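PDB 5O9X: phosphoacetylglucosamine mutase from Aspergillus lentulus, which interconverts N-acetylglucosamine 6-phosphate and N-acetylglucosamine 1-phosphate, the phosphomutase step on the route to UDP-N-acetylglucosamine. Local coordinates for residues Tyr261-Gln266 with Phe379-His384; Val357-Asn360 with His365-His368; Ile470-Asp475 with Lys479-Pro484; Arg505-Gly508 with Val513-Tyr516. The protein carries 1 engineered substitution. All blocks are in the same frame, centred on the assembly; numbering follows the deposited sequence.

Contact 1. Residues Tyr261-Gln266 with Phe379-His384; sequences YVKTKQ and FEANGH. With G16 (1,6-di-O-phosphono-alpha-D-glucopyranose), chain B.
A single bend at chi2 (67°) in the otherwise extended Lys-263 chain carries its methylenes from the helix across the turn at Ala-381 and Asn-382. CG comes over the backbone at Asn-382 CA, CD and CE run beside the Ala-381 carbonyl, and NZ ends 3.8 Å from Ala-381 CB. A long aliphatic chain suits this place: it covers the turn by van der Waals contact and still takes its ammonium on to Asp-305, with which NZ forms a salt bridge. The small Ala-381 side chain lets the lysine methylenes lie close over the turn.

The second key torsion is chi1 of Asn-382 (62°), which sets CG between the backbone N and the carbonyl carbon. From there OD1 receives the His-384 N-H at 3.0 Å, an Asx turn with a nearly straight bond of 168°, while ND2 is directed to the sugar and gives a weak hydrogen bond to O4 of the bisphosphate. Glycine at 383 tolerates the positive phi that ends the type I turn.

This is the sugar-binding loop of domain III in the phosphohexomutase family. Glu-380 spreads its carboxylate over two hydroxyls, O3 giving a proton to OE1 at 2.5 Å and O4 to OE2 at 2.8 Å. His-384 meets the phosphate edge-on, NE2 lying 2.7 Å from O3X. Lys-263 thus meets the turn mainly through methylenes, its charge paired with Asp-305, while Glu-380, Asn-382 and His-384 direct their polar ends to hexose and phosphate, consistent with a separate binding side.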
loop_
_atom_site.group_PDB
_atom_site.type_symbol
_atom_site.label_atom_id
_atom_site.label_comp_id
_atom_site.label_asym_id
_atom_site.label_seq_id
_atom_site.Cartn_x
_atom_site.Cartn_y
_atom_site.Cartn_z
ATOM N N TYR A 261 8.101 9.630 -6.543
ATOM C CA TYR A 261 8.688 10.698 -7.316
ATOM C C TYR A 261 7.673 11.159 -8.417
ATOM O O TYR A 261 7.402 12.367 -8.558
ATOM C CB TYR A 261 10.052 10.240 -7.957
ATOM C CG TYR A 261 10.646 11.347 -8.872
ATOM C CD1 TYR A 261 11.635 12.246 -8.375
ATOM C CD2 TYR A 261 10.231 11.478 -10.187
ATOM C CE1 TYR A 261 12.205 13.252 -9.176
ATOM C CE2 TYR A 261 10.732 12.514 -10.975
ATOM C CZ TYR A 261 11.743 13.363 -10.455
ATOM O OH TYR A 261 12.229 14.350 -11.272
ATOM N N VAL A 262 7.123 10.221 -9.195
ATOM C CA VAL A 262 6.262 10.589 -10.310
ATOM C C VAL A 262 5.010 11.332 -9.802
ATOM O O VAL A 262 4.595 12.356 -10.358
ATOM C CB VAL A 262 5.931 9.327 -11.119
ATOM C CG1 VAL A 262 4.896 9.620 -12.222
ATOM C CG2 VAL A 262 7.220 8.842 -11.860
ATOM N N LYS A 263 4.373 10.764 -8.780
ATOM C CA LYS A 263 3.151 11.376 -8.240
ATOM C C LYS A 263 3.387 12.765 -7.593
ATOM O O LYS A 263 2.566 13.676 -7.815
ATOM C CB LYS A 263 2.566 10.388 -7.232
ATOM C CG LYS A 263 1.330 10.956 -6.440
ATOM C CD LYS A 263 0.081 11.196 -7.323
ATOM C CE LYS A 263 -1.031 11.872 -6.533
ATOM N NZ LYS A 263 -2.121 12.335 -7.473
ATOM N N THR A 264 4.462 12.934 -6.790
ATOM C CA THR A 264 4.659 14.211 -6.067
ATOM C C THR A 264 5.184 15.268 -7.029
ATOM O O THR A 264 4.809 16.418 -6.912
ATOM C CB THR A 264 5.676 14.068 -4.874
ATOM O OG1 THR A 264 6.897 13.465 -5.336
ATOM C CG2 THR A 264 5.051 13.135 -3.815
ATOM N N LYS A 265 6.047 14.888 -7.973
ATOM C CA LYS A 265 6.573 15.871 -8.932
ATOM C C LYS A 265 5.731 16.029 -10.192
ATOM O O LYS A 265 5.958 16.988 -10.982
ATOM C CB LYS A 265 8.008 15.471 -9.371
ATOM C CG LYS A 265 9.045 15.283 -8.246
ATOM C CD LYS A 265 9.437 16.633 -7.706
ATOM C CE LYS A 265 10.538 16.580 -6.621
ATOM N NZ LYS A 265 11.666 17.344 -7.241
ATOM N N GLN A 266 4.796 15.093 -10.443
ATOM C CA GLN A 266 3.960 15.121 -11.671
ATOM C C GLN A 266 4.792 15.237 -12.957
ATOM O O GLN A 266 4.572 16.149 -13.787
ATOM C CB GLN A 266 2.867 16.222 -11.634
ATOM C CG GLN A 266 1.895 15.991 -10.449
ATOM C CD GLN A 266 0.650 16.908 -10.427
ATOM O OE1 GLN A 266 0.358 17.595 -11.376
ATOM N NE2 GLN A 266 -0.106 16.874 -9.337
ATOM N N PHE A 379 -8.353 2.604 -3.692
ATOM C CA PHE A 379 -6.989 3.078 -4.032
ATOM C C PHE A 379 -6.693 4.409 -3.340
ATOM O O PHE A 379 -7.621 5.202 -3.223
ATOM C CB PHE A 379 -6.805 3.178 -5.569
ATOM C CG PHE A 379 -6.542 1.848 -6.229
ATOM C CD1 PHE A 379 -5.265 1.491 -6.594
ATOM C CD2 PHE A 379 -7.612 0.939 -6.457
ATOM C CE1 PHE A 379 -4.991 0.250 -7.182
ATOM C CE2 PHE A 379 -7.371 -0.323 -7.030
ATOM C CZ PHE A 379 -6.039 -0.628 -7.408
ATOM N N GLU A 380 -5.431 4.684 -2.976
ATOM C CA GLU A 380 -5.013 6.009 -2.654
ATOM C C GLU A 380 -4.443 6.564 -3.921
ATOM O O GLU A 380 -3.980 5.762 -4.771
ATOM C CB GLU A 380 -3.943 5.960 -1.531
ATOM C CG GLU A 380 -4.608 5.455 -0.239
ATOM C CD GLU A 380 -3.615 5.406 0.907
ATOM O OE1 GLU A 380 -2.806 4.454 0.970
ATOM O OE2 GLU A 380 -3.639 6.312 1.725
ATOM N N ALA A 381 -4.487 7.897 -4.085
ATOM C CA ALA A 381 -3.950 8.546 -5.285
ATOM C C ALA A 381 -2.507 8.133 -5.554
ATOM O O ALA A 381 -2.079 8.121 -6.712
ATOM C CB ALA A 381 -4.097 10.126 -5.132
ATOM N N ASN A 382 -1.728 7.876 -4.482
ATOM C CA ASN A 382 -0.302 7.558 -4.614
ATOM C C ASN A 382 -0.090 6.166 -5.245
ATOM O O ASN A 382 1.061 5.759 -5.468
ATOM C CB ASN A 382 0.409 7.605 -3.207
ATOM C CG ASN A 382 -0.135 6.576 -2.209
ATOM O OD1 ASN A 382 -0.600 5.524 -2.594
ATOM N ND2 ASN A 382 -0.043 6.878 -0.912
ATOM N N GLY A 383 -1.188 5.400 -5.445
ATOM C CA GLY A 383 -1.082 4.087 -6.164
ATOM C C GLY A 383 -1.105 2.837 -5.288
ATOM O O GLY A 383 -1.006 1.723 -5.787
ATOM N N HIS A 384 -1.320 2.998 -3.996
ATOM C CA HIS A 384 -1.751 1.846 -3.176
ATOM C C HIS A 384 -3.160 1.459 -3.454
ATOM O O HIS A 384 -4.028 2.333 -3.678
ATOM C CB HIS A 384 -1.750 2.275 -1.705
ATOM C CG HIS A 384 -0.488 1.947 -1.013
ATOM N ND1 HIS A 384 -0.174 0.644 -0.612
ATOM C CD2 HIS A 384 0.566 2.723 -0.667
ATOM C CE1 HIS A 384 1.002 0.668 0.016
ATOM N NE2 HIS A 384 1.471 1.912 -0.007
HETATM C C1 G16 B . 2.309 4.452 3.532
HETATM C C2 G16 B . 0.895 3.915 3.730
HETATM C C3 G16 B . -0.091 4.629 2.751
HETATM C C4 G16 B . -0.081 6.144 2.856
HETATM C C5 G16 B . 1.351 6.618 2.643
HETATM C C6 G16 B . 1.597 8.066 2.997
HETATM O O1 G16 B . 2.738 4.147 2.202
HETATM O O2 G16 B . 0.791 2.464 3.596
HETATM O O3 G16 B . -1.326 4.064 2.947
HETATM O O4 G16 B . -0.924 6.853 1.846
HETATM O O5 G16 B . 2.267 5.985 3.569
HETATM O O6 G16 B . 1.253 8.227 4.447
HETATM P P G16 B . 1.521 9.663 5.152
HETATM O O1P G16 B . 0.870 10.767 4.288
HETATM O O2P G16 B . 3.050 9.898 5.178
HETATM O O3P G16 B . 1.024 9.581 6.612
HETATM P "P'" G16 B . 4.061 3.236 1.881
HETATM O O1X G16 B . 4.159 2.141 2.978
HETATM O O2X G16 B . 5.306 4.160 2.071
HETATM O O3X G16 B . 4.008 2.827 0.449
#

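Contact 2. Residues Val357-Asn360 with His365-His368; sequences VCTN and HLHH
The imidazole of His-365 lies under the CB of Asn-360, which sits over one face of the ring, displaced toward its rim, 4.0 Å from the centroid. It is a CH-pi contact with CD2 as the nearest ring atom, at 3.6 Å from Asn-360 CB. The torsion chi1 of His-365 (-58°) places the ring beside the backbone N, and chi2 (-63°) turns its face to that CB. The residue is partly exposed, so a ring with one face packed on Asn-360 and with polar nitrogens is suitable there. Asn-360 also leans on the base of the same side chain, its carbonyl O being 3.5 Å from His-365 CB.

Deeper in, Thr-359 meets the helix with both branches. CG2 rests against the His-365 carbonyl O, and OG1 lies against Leu-366, 3.6 Å from CG, the two side chains crossing at a slant. These residues start a beta-alpha-beta crossover in the alpha/beta domain III: strand 356-359 forms an edge of the mixed sheet, and helix 363-370 leads over neighbouring strand 332-337 to strand 375-379. Leu-366 accordingly packs its branched end on Val-335 and Thr-337, a fit for a buried aliphatic residue.

The hydroxyl of Thr-359, although pressed against leucine carbons, has a polar partner: OG1 donates to the carbonyl O of Asn-360 at 3.0 Å, approaching 27° out of the carbonyl plane. A beta-branched residue that can fill space and also bond to the carbonyl of the next residue suits this place. CD1 of Leu-366 comes to 3.8 Å from that same Asn-360 O.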
loop_
_atom_site.group_PDB
_atom_site.type_symbol
_atom_site.label_atom_id
_atom_site.label_comp_id
_atom_site.label_asym_id
_atom_site.label_seq_id
_atom_site.Cartn_x
_atom_site.Cartn_y
_atom_site.Cartn_z
ATOM N N VAL A 357 -16.746 6.717 -0.549
ATOM C CA VAL A 357 -16.602 6.976 0.883
ATOM C C VAL A 357 -15.175 7.550 0.983
ATOM O O VAL A 357 -14.288 7.073 0.280
ATOM C CB VAL A 357 -16.699 5.649 1.673
ATOM C CG1 VAL A 357 -16.476 5.880 3.185
ATOM C CG2 VAL A 357 -18.093 5.051 1.426
ATOM N N CYS A 358 -14.965 8.572 1.828
ATOM C CA CYS A 358 -13.624 9.115 2.004
ATOM C C CYS A 358 -13.178 8.702 3.376
ATOM O O CYS A 358 -13.923 8.871 4.356
ATOM C CB CYS A 358 -13.695 10.676 1.853
ATOM S SG CYS A 358 -12.046 11.429 1.905
ATOM N N THR A 359 -11.992 8.121 3.506
ATOM C CA THR A 359 -11.464 7.685 4.792
ATOM C C THR A 359 -10.134 8.381 5.087
ATOM O O THR A 359 -9.581 9.081 4.217
ATOM C CB THR A 359 -11.204 6.145 4.901
ATOM O OG1 THR A 359 -10.060 5.795 4.108
ATOM C CG2 THR A 359 -12.428 5.308 4.412
ATOM N N ASN A 360 -9.625 8.175 6.292
ATOM C CA ASN A 360 -8.244 8.625 6.625
ATOM C C ASN A 360 -7.202 7.981 5.694
ATOM O O ASN A 360 -7.443 6.896 5.159
ATOM C CB ASN A 360 -7.859 8.212 8.073
ATOM C CG ASN A 360 -8.585 9.029 9.141
ATOM O OD1 ASN A 360 -9.448 9.864 8.852
ATOM N ND2 ASN A 360 -8.245 8.759 10.390
ATOM N N HIS A 365 -7.337 1.880 6.954
ATOM C CA HIS A 365 -8.613 2.602 6.927
ATOM C C HIS A 365 -9.430 2.380 5.657
ATOM O O HIS A 365 -10.698 2.322 5.709
ATOM C CB HIS A 365 -8.338 4.107 7.103
ATOM C CG HIS A 365 -7.603 4.391 8.382
ATOM N ND1 HIS A 365 -8.143 4.129 9.624
ATOM C CD2 HIS A 365 -6.383 4.923 8.608
ATOM C CE1 HIS A 365 -7.284 4.489 10.561
ATOM N NE2 HIS A 365 -6.197 4.968 9.971
ATOM N N LEU A 366 -8.753 2.355 4.497
ATOM C CA LEU A 366 -9.530 2.153 3.263
ATOM C C LEU A 366 -10.134 0.755 3.225
ATOM O O LEU A 366 -11.263 0.615 2.759
ATOM C CB LEU A 366 -8.693 2.339 1.945
ATOM C CG LEU A 366 -8.365 3.828 1.634
ATOM C CD1 LEU A 366 -7.118 4.370 2.392
ATOM C CD2 LEU A 366 -8.031 3.927 0.119
ATOM N N HIS A 367 -9.337 -0.236 3.626
ATOM C CA HIS A 367 -9.722 -1.655 3.617
ATOM C C HIS A 367 -10.934 -1.805 4.513
ATOM O O HIS A 367 -11.951 -2.382 4.086
ATOM C CB HIS A 367 -8.600 -2.546 4.165
ATOM C CG HIS A 367 -8.987 -3.994 4.282
ATOM N ND1 HIS A 367 -9.121 -4.639 5.498
ATOM C CD2 HIS A 367 -9.307 -4.911 3.328
ATOM C CE1 HIS A 367 -9.506 -5.888 5.284
ATOM N NE2 HIS A 367 -9.645 -6.068 3.981
ATOM N N HIS A 368 -10.832 -1.243 5.716
ATOM C CA HIS A 368 -12.010 -1.182 6.668
ATOM C C HIS A 368 -13.296 -0.715 6.043
ATOM O O HIS A 368 -14.324 -1.375 6.221
ATOM C CB HIS A 368 -11.722 -0.343 7.933
ATOM C CG HIS A 368 -12.809 -0.405 8.988
ATOM N ND1 HIS A 368 -13.835 0.526 9.082
ATOM C CD2 HIS A 368 -12.987 -1.259 10.035
ATOM C CE1 HIS A 368 -14.616 0.229 10.112
ATOM N NE2 HIS A 368 -14.121 -0.845 10.712
#

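Contact 3. Residues Ile470-Asp475 with Lys479-Pro484; sequences IFKAYD and KLESPP
Phe-471 and Pro-483 make the compact end of this beta hairpin: the proline's CG lies over one face of the ring, toward its rim, in a CH-pi contact, and CD comes within 3.6 Å of Phe-471 CD1. A cis peptide precedes Pro-483, just after strand 479-482, and the proline ring also crosses Ile-470 at about a right angle. On this side Leu-480 extends to Phe-471 and Ala-473, whose small methyl leaves room for CD2. The leucine and phenylalanine both pack on Leu-486 of helix 486-495, Leu-480 also on Ile-490.

Between these residues the backbone is firmly paired but irregular. Glu-481 and Ser-482 both face Lys-472, a classic beta bulge in which Lys-472 O takes a short bond from Glu-481 N (2.7 Å) and a weak one from Ser-482 N. Ser-482, its OG anti to the backbone N (chi1 175°), adds a side-chain bond to Ile-470 O at 2.8 Å.

The opposite face is more exposed. Tyr-474 makes a close CH-pi contact over Lys-479, CB being 3.9 Å from the centroid, and its OH reaches Leu-480 O through a water. The charged ends are looser: Lys-472 NZ and Glu-481 OE2 make a long salt bridge at 3.9 Å. Near the hairpin's turn Asp-475 OD2 and Lys-479 NZ, 3.4 Å apart, form a salt bridge whose hydrogen bond is weak, while OD1 pairs with Arg-478. These surface pairs, long or weak and in one case shared with a water, probably contribute less than the backbone bonds and the Phe-471, Leu-480 and Pro-483 packing.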
loop_
_atom_site.group_PDB
_atom_site.type_symbol
_atom_site.label_atom_id
_atom_site.label_comp_id
_atom_site.label_asym_id
_atom_site.label_seq_id
_atom_site.Cartn_x
_atom_site.Cartn_y
_atom_site.Cartn_z
ATOM N N ILE A 470 1.479 19.109 16.824
ATOM C CA ILE A 470 0.442 20.151 17.022
ATOM C C ILE A 470 -0.598 20.216 15.856
ATOM O O ILE A 470 -1.604 20.940 15.956
ATOM C CB ILE A 470 1.038 21.540 17.287
ATOM C CG1 ILE A 470 1.564 22.148 15.969
ATOM C CG2 ILE A 470 2.141 21.449 18.365
ATOM C CD1 ILE A 470 1.974 23.599 16.042
ATOM N N PHE A 471 -0.340 19.502 14.755
ATOM C CA PHE A 471 -1.302 19.477 13.599
ATOM C C PHE A 471 -2.209 18.264 13.768
ATOM O O PHE A 471 -1.767 17.115 13.593
ATOM C CB PHE A 471 -0.540 19.389 12.279
ATOM C CG PHE A 471 0.241 20.631 11.992
ATOM C CD1 PHE A 471 -0.348 21.679 11.251
ATOM C CD2 PHE A 471 1.509 20.845 12.606
ATOM C CE1 PHE A 471 0.379 22.848 10.966
ATOM C CE2 PHE A 471 2.207 22.011 12.346
ATOM C CZ PHE A 471 1.661 23.014 11.561
ATOM N N LYS A 472 -3.452 18.502 14.186
ATOM C CA LYS A 472 -4.378 17.377 14.543
ATOM C C LYS A 472 -5.606 17.530 13.642
ATOM O O LYS A 472 -6.227 18.618 13.577
ATOM C CB LYS A 472 -4.766 17.361 16.032
ATOM C CG LYS A 472 -3.540 17.310 16.984
ATOM C CD LYS A 472 -3.858 17.188 18.496
ATOM C CE LYS A 472 -4.789 18.277 18.999
ATOM N NZ LYS A 472 -4.320 19.325 19.962
ATOM N N ALA A 473 -5.878 16.494 12.889
ATOM C CA ALA A 473 -6.906 16.595 11.876
ATOM C C ALA A 473 -8.138 15.716 12.139
ATOM O O ALA A 473 -8.042 14.706 12.814
ATOM C CB ALA A 473 -6.291 16.277 10.491
ATOM N N TYR A 474 -9.253 16.045 11.511
ATOM C CA TYR A 474 -10.485 15.227 11.660
ATOM C C TYR A 474 -11.311 15.299 10.351
ATOM O O TYR A 474 -10.894 16.001 9.399
ATOM C CB TYR A 474 -11.291 15.664 12.937
ATOM C CG TYR A 474 -11.815 17.083 12.738
ATOM C CD1 TYR A 474 -13.114 17.279 12.207
ATOM C CD2 TYR A 474 -11.015 18.218 13.027
ATOM C CE1 TYR A 474 -13.639 18.562 11.968
ATOM C CE2 TYR A 474 -11.506 19.508 12.754
ATOM C CZ TYR A 474 -12.792 19.655 12.227
ATOM O OH TYR A 474 -13.263 20.928 12.013
ATOM N N ASP A 475 -12.415 14.509 10.266
ATOM C CA ASP A 475 -13.305 14.463 9.097
ATOM C C ASP A 475 -12.537 13.877 7.908
ATOM O O ASP A 475 -12.319 14.556 6.877
ATOM C CB ASP A 475 -13.924 15.868 8.833
ATOM C CG ASP A 475 -14.936 15.860 7.680
ATOM O OD1 ASP A 475 -15.369 14.784 7.238
ATOM O OD2 ASP A 475 -15.133 16.924 7.088
ATOM N N LYS A 479 -9.895 18.502 7.881
ATOM C CA LYS A 479 -9.892 19.776 8.660
ATOM C C LYS A 479 -8.907 19.636 9.801
ATOM O O LYS A 479 -8.823 18.557 10.367
ATOM C CB LYS A 479 -11.326 20.067 9.171
ATOM C CG LYS A 479 -12.313 20.374 8.005
ATOM C CD LYS A 479 -13.733 20.313 8.605
ATOM C CE LYS A 479 -14.832 20.870 7.700
ATOM N NZ LYS A 479 -14.805 20.185 6.369
ATOM N N LEU A 480 -8.242 20.746 10.160
ATOM C CA LEU A 480 -7.360 20.820 11.344
ATOM C C LEU A 480 -8.119 21.323 12.571
ATOM O O LEU A 480 -8.784 22.398 12.535
ATOM C CB LEU A 480 -6.160 21.736 11.056
ATOM C CG LEU A 480 -5.175 21.036 10.130
ATOM C CD1 LEU A 480 -4.201 22.095 9.617
ATOM C CD2 LEU A 480 -4.436 19.879 10.815
ATOM N N GLU A 481 -8.149 20.490 13.612
ATOM C CA GLU A 481 -8.657 20.931 14.914
ATOM C C GLU A 481 -7.599 21.890 15.522
ATOM O O GLU A 481 -7.919 22.864 16.220
ATOM C CB GLU A 481 -8.842 19.675 15.822
ATOM C CG GLU A 481 -8.560 19.885 17.319
ATOM C CD GLU A 481 -8.178 18.609 18.036
ATOM O OE1 GLU A 481 -7.976 17.532 17.380
ATOM O OE2 GLU A 481 -8.108 18.662 19.288
ATOM N N SER A 482 -6.350 21.623 15.230
ATOM C CA SER A 482 -5.212 22.330 15.836
ATOM C C SER A 482 -4.103 22.397 14.767
ATOM O O SER A 482 -4.005 21.467 13.976
ATOM C CB SER A 482 -4.745 21.496 17.027
ATOM O OG SER A 482 -3.554 22.094 17.587
ATOM N N PRO A 483 -3.273 23.445 14.697
ATOM C CA PRO A 483 -3.221 24.587 15.629
ATOM C C PRO A 483 -4.456 25.525 15.508
ATOM O O PRO A 483 -5.071 25.596 14.457
ATOM C CB PRO A 483 -1.951 25.384 15.152
ATOM C CG PRO A 483 -1.269 24.502 14.172
ATOM C CD PRO A 483 -2.301 23.604 13.594
ATOM N N PRO A 484 -4.836 26.206 16.619
ATOM C CA PRO A 484 -6.067 27.038 16.647
ATOM C C PRO A 484 -5.959 28.072 15.549
ATOM O O PRO A 484 -4.866 28.650 15.368
ATOM C CB PRO A 484 -5.999 27.739 18.035
ATOM C CG PRO A 484 -5.186 26.751 18.871
ATOM C CD PRO A 484 -4.162 26.140 17.938
HETATM O O HOH W 1 -11.351 23.030 12.345
HETATM O O HOH W 2 -15.494 17.610 4.455
#

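Contact 4. Residues Arg505-Gly508 with Val513-Tyr516; sequences RASG and VRVY. With G16 (1,6-di-O-phosphono-alpha-D-glucopyranose), chain B.
Arg-505 and Arg-514 are a hydrogen-bonded pair of the antiparallel hairpin 501-506/513-518, from which springs the phosphate-binding loop of the C-terminal domain in this mutase family. The backbone bonds are Arg-514 N to Arg-505 O at 2.7 Å and Arg-505 N to Arg-514 O at 3.1 Å.

Van der Waals contact is modest. On the other face Val-513 sets CG1 against Arg-505 O and CG2 against Ala-506, branched and buried as a strand core requires. Ser-507 CB covers one face of the Arg-514 guanidinium.

Charge and hydrogen bonding dominate the ligand side. Both guanidinium groups meet the 6-phosphate edge-on, phosphorus in plane: Arg-505 through NH1 and NH2, Arg-514 through NE and NH2. Arginine's planar row of N-H groups makes such paired grips possible. Glu-477 holds Arg-505 NE and Glu-510 pairs with Arg-514 NH2, which probably steadies both groups. Ser-507 OG, turned beside its carbonyl carbon, faces O2P and gives it a proton at 2.6 Å, and Gly-508 gives its backbone N-H to O3P. From these two segments each terminal oxygen receives two bonds; O1P takes Arg-505 NH1 and Arg-514 NE, each at 2.8 Å.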
loop_
_atom_site.group_PDB
_atom_site.type_symbol
_atom_site.label_atom_id
_atom_site.label_comp_id
_atom_site.label_asym_id
_atom_site.label_seq_id
_atom_site.Cartn_x
_atom_site.Cartn_y
_atom_site.Cartn_z
ATOM N N ARG A 505 -2.039 18.070 6.759
ATOM C CA ARG A 505 -2.108 17.087 7.849
ATOM C C ARG A 505 -0.678 16.583 8.026
ATOM O O ARG A 505 0.141 16.588 7.065
ATOM C CB ARG A 505 -2.994 15.872 7.567
ATOM C CG ARG A 505 -2.735 15.222 6.181
ATOM C CD ARG A 505 -3.534 13.903 5.983
ATOM N NE ARG A 505 -2.933 12.776 6.721
ATOM C CZ ARG A 505 -1.837 12.086 6.325
ATOM N NH1 ARG A 505 -1.127 12.418 5.231
ATOM N NH2 ARG A 505 -1.424 11.063 7.056
ATOM N N ALA A 506 -0.401 16.167 9.250
ATOM C CA ALA A 506 0.918 15.576 9.619
ATOM C C ALA A 506 1.034 14.236 8.889
ATOM O O ALA A 506 0.060 13.428 8.798
ATOM C CB ALA A 506 0.964 15.317 11.148
ATOM N N SER A 507 2.221 14.017 8.308
ATOM C CA SER A 507 2.569 12.698 7.808
ATOM C C SER A 507 2.796 11.765 8.998
ATOM O O SER A 507 3.353 12.207 10.036
ATOM C CB SER A 507 3.888 12.822 6.964
ATOM O OG SER A 507 4.384 11.511 6.658
ATOM N N GLY A 508 2.428 10.486 8.818
ATOM C CA GLY A 508 2.754 9.373 9.746
ATOM C C GLY A 508 3.812 8.468 9.208
ATOM O O GLY A 508 3.989 7.324 9.746
ATOM N N VAL A 513 4.660 18.001 7.463
ATOM C CA VAL A 513 3.255 18.209 7.234
ATOM C C VAL A 513 3.057 18.223 5.704
ATOM O O VAL A 513 3.756 18.985 4.984
ATOM C CB VAL A 513 2.765 19.536 7.883
ATOM C CG1 VAL A 513 1.303 19.866 7.527
ATOM C CG2 VAL A 513 2.781 19.280 9.401
ATOM N N ARG A 514 1.969 17.554 5.254
ATOM C CA ARG A 514 1.664 17.568 3.812
ATOM C C ARG A 514 0.587 18.576 3.504
ATOM O O ARG A 514 -0.416 18.611 4.197
ATOM C CB ARG A 514 1.150 16.179 3.372
ATOM C CG ARG A 514 2.145 15.051 3.631
ATOM C CD ARG A 514 1.795 13.788 2.810
ATOM N NE ARG A 514 2.663 12.627 3.193
ATOM C CZ ARG A 514 3.961 12.506 2.850
ATOM N NH1 ARG A 514 4.586 13.511 2.173
ATOM N NH2 ARG A 514 4.635 11.375 3.232
ATOM N N VAL A 515 0.774 19.313 2.404
ATOM C CA VAL A 515 -0.270 20.209 1.910
ATOM C C VAL A 515 -0.675 19.690 0.543
ATOM O O VAL A 515 0.187 19.496 -0.333
ATOM C CB VAL A 515 0.263 21.660 1.798
ATOM C CG1 VAL A 515 -0.727 22.577 1.040
ATOM C CG2 VAL A 515 0.547 22.196 3.245
ATOM N N TYR A 516 -1.983 19.630 0.351
ATOM C CA TYR A 516 -2.516 19.306 -0.967
ATOM C C TYR A 516 -3.402 20.475 -1.386
ATOM O O TYR A 516 -4.144 21.039 -0.559
ATOM C CB TYR A 516 -3.368 18.020 -0.791
ATOM C CG TYR A 516 -4.155 17.703 -2.081
ATOM C CD1 TYR A 516 -3.506 17.060 -3.138
ATOM C CD2 TYR A 516 -5.502 18.168 -2.269
ATOM C CE1 TYR A 516 -4.204 16.771 -4.375
ATOM C CE2 TYR A 516 -6.197 17.894 -3.508
ATOM C CZ TYR A 516 -5.522 17.210 -4.539
ATOM O OH TYR A 516 -6.156 16.954 -5.788
HETATM C C1 G16 B . 2.309 4.452 3.532
HETATM C C2 G16 B . 0.895 3.915 3.730
HETATM C C3 G16 B . -0.091 4.629 2.751
HETATM C C4 G16 B . -0.081 6.144 2.856
HETATM C C5 G16 B . 1.351 6.618 2.643
HETATM C C6 G16 B . 1.597 8.066 2.997
HETATM O O1 G16 B . 2.738 4.147 2.202
HETATM O O2 G16 B . 0.791 2.464 3.596
HETATM O O3 G16 B . -1.326 4.064 2.947
HETATM O O4 G16 B . -0.924 6.853 1.846
HETATM O O5 G16 B . 2.267 5.985 3.569
HETATM O O6 G16 B . 1.253 8.227 4.447
HETATM P P G16 B . 1.521 9.663 5.152
HETATM O O1P G16 B . 0.870 10.767 4.288
HETATM O O2P G16 B . 3.050 9.898 5.178
HETATM O O3P G16 B . 1.024 9.581 6.612
HETATM P "P'" G16 B . 4.061 3.236 1.881
HETATM O O1X G16 B . 4.159 2.141 2.978
HETATM O O2X G16 B . 5.306 4.160 2.071
HETATM O O3X G16 B . 4.008 2.827 0.449
#

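From the N terminus, contact 1 joins helix 259-265 of domain II to the loop after strand 375-379 of domain III, closing a loop of 112 intervening residues. Nested within it, contact 2 closes a short turn between strand and helix of domain III, and the two touch where Leu-366 CD2 lies 3.8 Å from Glu-380 CG. Contacts 3 and 4 follow in series as successive hairpins of the C-terminal domain; none crosses another. They pack together through Phe-471 and Val-513, whose CD2 and CG2 atoms are 3.8 Å apart. Contacts 1 and 4, with centres about 14 Å apart, converge on the same bisphosphate, which bridges domain III and the C-terminal domain.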